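Local structure of amine oxidase (Emericella nidulans, 3PGB) at residues 136-148 / 169-182. The protein is a copper amine oxidase that probably oxidises primary amines to aldehydes, using a copper ion and a topaquinone formed from one of its own tyrosines. Residues are numbered along the deposited sequence; the frame is centred on the assembly and turned at random.
With NAG (2-acetamido-2-deoxy-beta-D-glucopyranose), chain B.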
loop_
_atom_site.group_PDB
_atom_site.type_symbol
_atom_site.label_atom_id
_atom_site.label_comp_id
_atom_site.label_asym_id
_atom_site.label_seq_id
_atom_site.Cartn_x
_atom_site.Cartn_y
_atom_site.Cartn_z
ATOM N N LEU A 136 11.592 39.791 1.110
ATOM C CA LEU A 136 12.832 40.520 1.291
ATOM C C LEU A 136 13.538 40.016 2.536
ATOM O O LEU A 136 12.905 39.794 3.565
ATOM C CB LEU A 136 12.546 42.018 1.410
ATOM C CG LEU A 136 11.757 42.629 0.247
ATOM C CD1 LEU A 136 11.270 44.037 0.589
ATOM C CD2 LEU A 136 12.597 42.627 -1.020
ATOM N N ASN A 137 14.849 39.815 2.427
ATOM C CA ASN A 137 15.685 39.526 3.585
ATOM C C ASN A 137 16.351 40.825 3.993
ATOM O O ASN A 137 17.320 41.258 3.375
ATOM C CB ASN A 137 16.724 38.453 3.248
ATOM C CG ASN A 137 17.421 37.893 4.483
ATOM O OD1 ASN A 137 17.184 38.340 5.611
ATOM N ND2 ASN A 137 18.287 36.907 4.274
ATOM N N ASN A 138 15.798 41.473 5.010
ATOM C CA ASN A 138 16.326 42.750 5.489
ATOM C C ASN A 138 17.361 42.549 6.583
ATOM O O ASN A 138 17.002 42.284 7.720
ATOM C CB ASN A 138 15.193 43.630 6.015
ATOM C CG ASN A 138 14.305 44.139 4.915
ATOM O OD1 ASN A 138 14.781 44.744 3.962
ATOM N ND2 ASN A 138 13.002 43.904 5.039
ATOM N N ARG A 139 18.638 42.669 6.229
ATOM C CA ARG A 139 19.725 42.507 7.193
ATOM C C ARG A 139 20.558 43.779 7.405
ATOM O O ARG A 139 21.627 43.732 8.010
ATOM C CB ARG A 139 20.618 41.333 6.788
ATOM C CG ARG A 139 19.905 39.993 6.830
ATOM C CD ARG A 139 20.877 38.837 6.674
ATOM N NE ARG A 139 21.257 38.616 5.285
ATOM C CZ ARG A 139 22.050 37.634 4.875
ATOM N NH1 ARG A 139 22.560 36.772 5.750
ATOM N NH2 ARG A 139 22.337 37.508 3.585
ATOM N N ALA A 140 20.052 44.917 6.938
ATOM C CA ALA A 140 20.662 46.215 7.231
ATOM C C ALA A 140 20.099 46.744 8.545
ATOM O O ALA A 140 19.446 47.786 8.578
ATOM C CB ALA A 140 20.380 47.191 6.101
ATOM N N THR A 141 20.357 46.017 9.627
ATOM C CA THR A 141 19.686 46.253 10.904
ATOM C C THR A 141 20.173 45.239 11.949
ATOM O O THR A 141 20.591 44.137 11.602
ATOM C CB THR A 141 18.144 46.135 10.739
ATOM O OG1 THR A 141 17.501 46.123 12.019
ATOM C CG2 THR A 141 17.777 44.862 9.971
ATOM N N THR A 142 20.125 45.613 13.226
ATOM C CA THR A 142 20.429 44.676 14.304
ATOM C C THR A 142 19.198 43.848 14.696
ATOM O O THR A 142 19.304 42.936 15.506
ATOM C CB THR A 142 21.013 45.392 15.542
ATOM O OG1 THR A 142 20.108 46.406 16.003
ATOM C CG2 THR A 142 22.371 46.019 15.204
ATOM N N ASP A 143 18.039 44.160 14.126
ATOM C CA ASP A 143 16.856 43.303 14.242
ATOM C C ASP A 143 16.428 42.838 12.846
ATOM O O ASP A 143 15.381 43.245 12.358
ATOM C CB ASP A 143 15.705 44.053 14.936
ATOM C CG ASP A 143 15.916 44.202 16.440
ATOM O OD1 ASP A 143 16.842 43.569 16.995
ATOM O OD2 ASP A 143 15.142 44.955 17.076
ATOM N N PRO A 144 17.242 41.981 12.201
ATOM C CA PRO A 144 16.959 41.520 10.839
ATOM C C PRO A 144 15.641 40.762 10.722
ATOM O O PRO A 144 15.223 40.105 11.674
ATOM C CB PRO A 144 18.138 40.600 10.521
ATOM C CG PRO A 144 18.734 40.243 11.831
ATOM C CD PRO A 144 18.495 41.398 12.721
ATOM N N TYR A 145 14.990 40.873 9.566
ATOM C CA TYR A 145 13.663 40.291 9.378
ATOM C C TYR A 145 13.347 39.956 7.923
ATOM O O TYR A 145 13.918 40.535 6.999
ATOM C CB TYR A 145 12.587 41.227 9.939
ATOM C CG TYR A 145 12.530 42.585 9.284
ATOM C CD1 TYR A 145 11.570 42.876 8.319
ATOM C CD2 TYR A 145 13.430 43.584 9.635
ATOM C CE1 TYR A 145 11.513 44.136 7.720
ATOM C CE2 TYR A 145 13.389 44.837 9.040
ATOM C CZ TYR A 145 12.434 45.109 8.087
ATOM O OH TYR A 145 12.398 46.352 7.511
ATOM N N PHE A 146 12.437 38.999 7.743
ATOM C CA PHE A 146 11.920 38.641 6.426
ATOM C C PHE A 146 10.634 39.413 6.217
ATOM O O PHE A 146 9.896 39.636 7.163
ATOM C CB PHE A 146 11.662 37.135 6.327
ATOM C CG PHE A 146 12.918 36.304 6.298
ATOM C CD1 PHE A 146 13.755 36.334 5.195
ATOM C CD2 PHE A 146 13.255 35.491 7.366
ATOM C CE1 PHE A 146 14.911 35.576 5.159
ATOM C CE2 PHE A 146 14.410 34.728 7.338
ATOM C CZ PHE A 146 15.242 34.771 6.234
ATOM N N ALA A 147 10.373 39.834 4.985
ATOM C CA ALA A 147 9.208 40.662 4.695
ATOM C C ALA A 147 8.429 40.149 3.480
ATOM O O ALA A 147 8.923 40.214 2.354
ATOM C CB ALA A 147 9.641 42.109 4.476
ATOM N N ASP A 148 7.219 39.647 3.724
ATOM C CA ASP A 148 6.290 39.289 2.656
ATOM C C ASP A 148 5.550 40.539 2.164
ATOM O O ASP A 148 4.882 41.219 2.950
ATOM C CB ASP A 148 5.267 38.254 3.149
ATOM C CG ASP A 148 5.879 36.886 3.396
ATOM O OD1 ASP A 148 5.818 36.404 4.549
ATOM O OD2 ASP A 148 6.403 36.277 2.440
ATOM N N TYR A 169 -1.766 35.058 6.189
ATOM C CA TYR A 169 -1.076 34.569 7.376
ATOM C C TYR A 169 -1.928 34.824 8.616
ATOM O O TYR A 169 -2.706 35.779 8.653
ATOM C CB TYR A 169 0.297 35.234 7.507
ATOM C CG TYR A 169 1.061 35.336 6.202
ATOM C CD1 TYR A 169 1.235 34.228 5.377
ATOM C CD2 TYR A 169 1.608 36.543 5.791
ATOM C CE1 TYR A 169 1.933 34.332 4.170
ATOM C CE2 TYR A 169 2.305 36.652 4.598
ATOM C CZ TYR A 169 2.473 35.549 3.796
ATOM O OH TYR A 169 3.171 35.684 2.616
ATOM N N THR A 170 -1.783 33.964 9.624
ATOM C CA THR A 170 -2.569 34.067 10.862
ATOM C C THR A 170 -1.946 35.096 11.811
ATOM O O THR A 170 -2.657 35.832 12.498
ATOM C CB THR A 170 -2.730 32.689 11.566
ATOM O OG1 THR A 170 -1.489 32.268 12.140
ATOM C CG2 THR A 170 -3.198 31.637 10.582
ATOM N N ARG A 171 -0.617 35.141 11.845
ATOM C CA ARG A 171 0.108 36.248 12.462
ATOM C C ARG A 171 -0.153 37.524 11.662
ATOM O O ARG A 171 -0.015 37.542 10.438
ATOM C CB ARG A 171 1.606 35.943 12.503
ATOM C CG ARG A 171 2.507 37.124 12.841
ATOM C CD ARG A 171 3.863 36.640 13.351
ATOM N NE ARG A 171 4.855 37.713 13.449
ATOM C CZ ARG A 171 6.018 37.614 14.092
ATOM N NH1 ARG A 171 6.366 36.488 14.704
ATOM N NH2 ARG A 171 6.849 38.650 14.122
ATOM N N LYS A 172 -0.537 38.590 12.357
ATOM C CA LYS A 172 -0.837 39.860 11.707
ATOM C C LYS A 172 0.228 40.900 12.081
ATOM O O LYS A 172 0.042 41.701 12.995
ATOM C CB LYS A 172 -2.246 40.326 12.081
ATOM C CG LYS A 172 -3.351 39.327 11.726
ATOM C CD LYS A 172 -3.471 39.096 10.228
ATOM C CE LYS A 172 -4.677 38.224 9.899
ATOM N NZ LYS A 172 -4.660 37.691 8.496
ATOM N N THR A 173 1.337 40.868 11.346
ATOM C CA THR A 173 2.507 41.697 11.631
ATOM C C THR A 173 3.070 42.295 10.327
ATOM O O THR A 173 4.279 42.348 10.108
ATOM C CB THR A 173 3.534 40.856 12.453
ATOM O OG1 THR A 173 3.241 41.006 13.847
ATOM C CG2 THR A 173 4.964 41.270 12.224
ATOM N N GLN A 174 2.162 42.753 9.467
ATOM C CA GLN A 174 2.510 43.351 8.170
ATOM C C GLN A 174 3.452 42.468 7.328
ATOM O O GLN A 174 4.292 42.979 6.583
ATOM C CB GLN A 174 3.108 44.760 8.365
ATOM C CG GLN A 174 2.149 45.779 8.996
ATOM C CD GLN A 174 2.805 47.138 9.305
ATOM O OE1 GLN A 174 4.033 47.250 9.400
ATOM N NE2 GLN A 174 1.979 48.172 9.472
ATOM N N GLY A 175 3.297 41.148 7.447
ATOM C CA GLY A 175 4.100 40.189 6.689
ATOM C C GLY A 175 5.543 40.039 7.143
ATOM O O GLY A 175 6.370 39.492 6.415
ATOM N N GLN A 176 5.851 40.503 8.352
ATOM C CA GLN A 176 7.228 40.495 8.842
ATOM C C GLN A 176 7.446 39.438 9.913
ATOM O O GLN A 176 6.602 39.234 10.784
ATOM C CB GLN A 176 7.598 41.865 9.404
ATOM C CG GLN A 176 7.521 42.994 8.391
ATOM C CD GLN A 176 7.789 44.344 9.022
ATOM O OE1 GLN A 176 7.878 44.466 10.244
ATOM N NE2 GLN A 176 7.913 45.371 8.190
ATOM N N VAL A 177 8.583 38.762 9.831
ATOM C CA VAL A 177 8.996 37.806 10.846
ATOM C C VAL A 177 10.508 37.926 10.968
ATOM O O VAL A 177 11.191 38.217 9.984
ATOM C CB VAL A 177 8.578 36.362 10.478
ATOM C CG1 VAL A 177 9.265 35.908 9.200
ATOM C CG2 VAL A 177 8.875 35.407 11.625
ATOM N N ARG A 178 11.033 37.728 12.170
ATOM C CA ARG A 178 12.461 37.900 12.389
ATOM C C ARG A 178 13.265 36.900 11.572
ATOM O O ARG A 178 12.758 35.841 11.190
ATOM C CB ARG A 178 12.808 37.752 13.872
ATOM C CG ARG A 178 12.607 36.361 14.433
ATOM C CD ARG A 178 13.043 36.312 15.867
ATOM N NE ARG A 178 12.819 35.004 16.469
ATOM C CZ ARG A 178 13.107 34.701 17.732
ATOM N NH1 ARG A 178 13.637 35.613 18.545
ATOM N NH2 ARG A 178 12.865 33.483 18.189
ATOM N N ASN A 179 14.517 37.252 11.302
ATOM C CA ASN A 179 15.464 36.345 10.677
ATOM C C ASN A 179 16.413 35.870 11.770
ATOM O O ASN A 179 17.264 36.629 12.244
ATOM C CB ASN A 179 16.215 37.059 9.546
ATOM C CG ASN A 179 17.201 36.153 8.818
ATOM O OD1 ASN A 179 17.539 35.065 9.285
ATOM N ND2 ASN A 179 17.669 36.609 7.667
ATOM N N VAL A 180 16.251 34.615 12.177
ATOM C CA VAL A 180 16.957 34.078 13.343
ATOM C C VAL A 180 18.377 33.587 13.012
ATOM O O VAL A 180 19.146 33.267 13.921
ATOM C CB VAL A 180 16.122 32.944 14.023
ATOM C CG1 VAL A 180 16.431 31.574 13.408
ATOM C CG2 VAL A 180 16.373 32.925 15.512
ATOM N N GLU A 181 18.716 33.534 11.721
ATOM C CA GLU A 181 20.065 33.169 11.278
ATOM C C GLU A 181 20.635 34.182 10.282
ATOM O O GLU A 181 20.898 33.841 9.130
ATOM C CB GLU A 181 20.062 31.766 10.660
ATOM C CG GLU A 181 19.590 30.680 11.625
ATOM C CD GLU A 181 20.051 29.284 11.228
ATOM O OE1 GLU A 181 19.179 28.419 10.999
ATOM O OE2 GLU A 181 21.282 29.057 11.154
ATOM N N PRO A 182 20.841 35.433 10.729
ATOM C CA PRO A 182 21.323 36.486 9.841
ATOM C C PRO A 182 22.834 36.515 9.652
ATOM O O PRO A 182 23.317 37.214 8.760
ATOM C CB PRO A 182 20.885 37.758 10.560
ATOM C CG PRO A 182 20.964 37.405 11.994
ATOM C CD PRO A 182 20.651 35.933 12.102
HETATM C C1 NAG B . 24.663 49.255 5.745
HETATM C C2 NAG B . 26.182 49.213 5.666
HETATM C C3 NAG B . 26.721 48.116 6.566
HETATM C C4 NAG B . 26.167 48.325 7.969
HETATM C C5 NAG B . 24.643 48.408 7.937
HETATM C C6 NAG B . 24.051 48.658 9.322
HETATM C C7 NAG B . 26.954 50.052 3.501
HETATM C C8 NAG B . 27.397 49.699 2.108
HETATM N N2 NAG B . 26.629 49.026 4.296
HETATM O O3 NAG B . 28.126 48.185 6.591
HETATM O O4 NAG B . 26.605 47.280 8.812
HETATM O O5 NAG B . 24.266 49.465 7.079
HETATM O O6 NAG B . 22.643 48.558 9.270
HETATM O O7 NAG B . 26.904 51.236 3.858
HETATM O O HOH W 1 19.730 35.282 5.924
HETATM O O HOH W 2 9.971 47.070 8.239
HETATM O O HOH W 3 8.247 37.064 5.820
HETATM O O HOH W 4 6.370 42.875 4.865
#
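Asn-179 and Asn-137 both carry CG anti to the backbone N (chi1 -178° and -167°), and this sends their amides to a meeting where ND2 of Asn-179 donates to OD1 of Asn-137 at 2.7 Å, though the bond is bent. A water accepts from ND2 of each. The amide plane of Asn-179 is turned 24° from that of the Phe-146 ring, with ND2 3.4 Å from Phe-146 CZ, while its OD1 takes the backbone N of Glu-181 in an Asx turn. Both polar atoms of this amide are thus engaged, which fixes its rotation.

Next to it Pro-144 CG packs against Pro-182 CB at 3.5 Å, and Arg-139, bent at chi3, brings NH1 to the Pro-182 carbonyl. Along the strands, Phe-146 and Val-177 form a hydrogen-bonded antiparallel pair, N of Phe-146 lying 2.7 Å from Val-177 O. Past it, Asp-148 N reaches O of Gly-175, third residue of the type I' turn Thr-173 to Gln-176, at 2.8 Å; the Asp-148 carboxylate is bound by His-133 and His-660.

Strand 176-178 thereby pairs with 145-152, which forms a hairpin with 131-138, whose connecting loop, at Ala-140 to Thr-142, lies against a protein-linked glycan; strand 102-110 continues the same antiparallel sheet beyond 131-138.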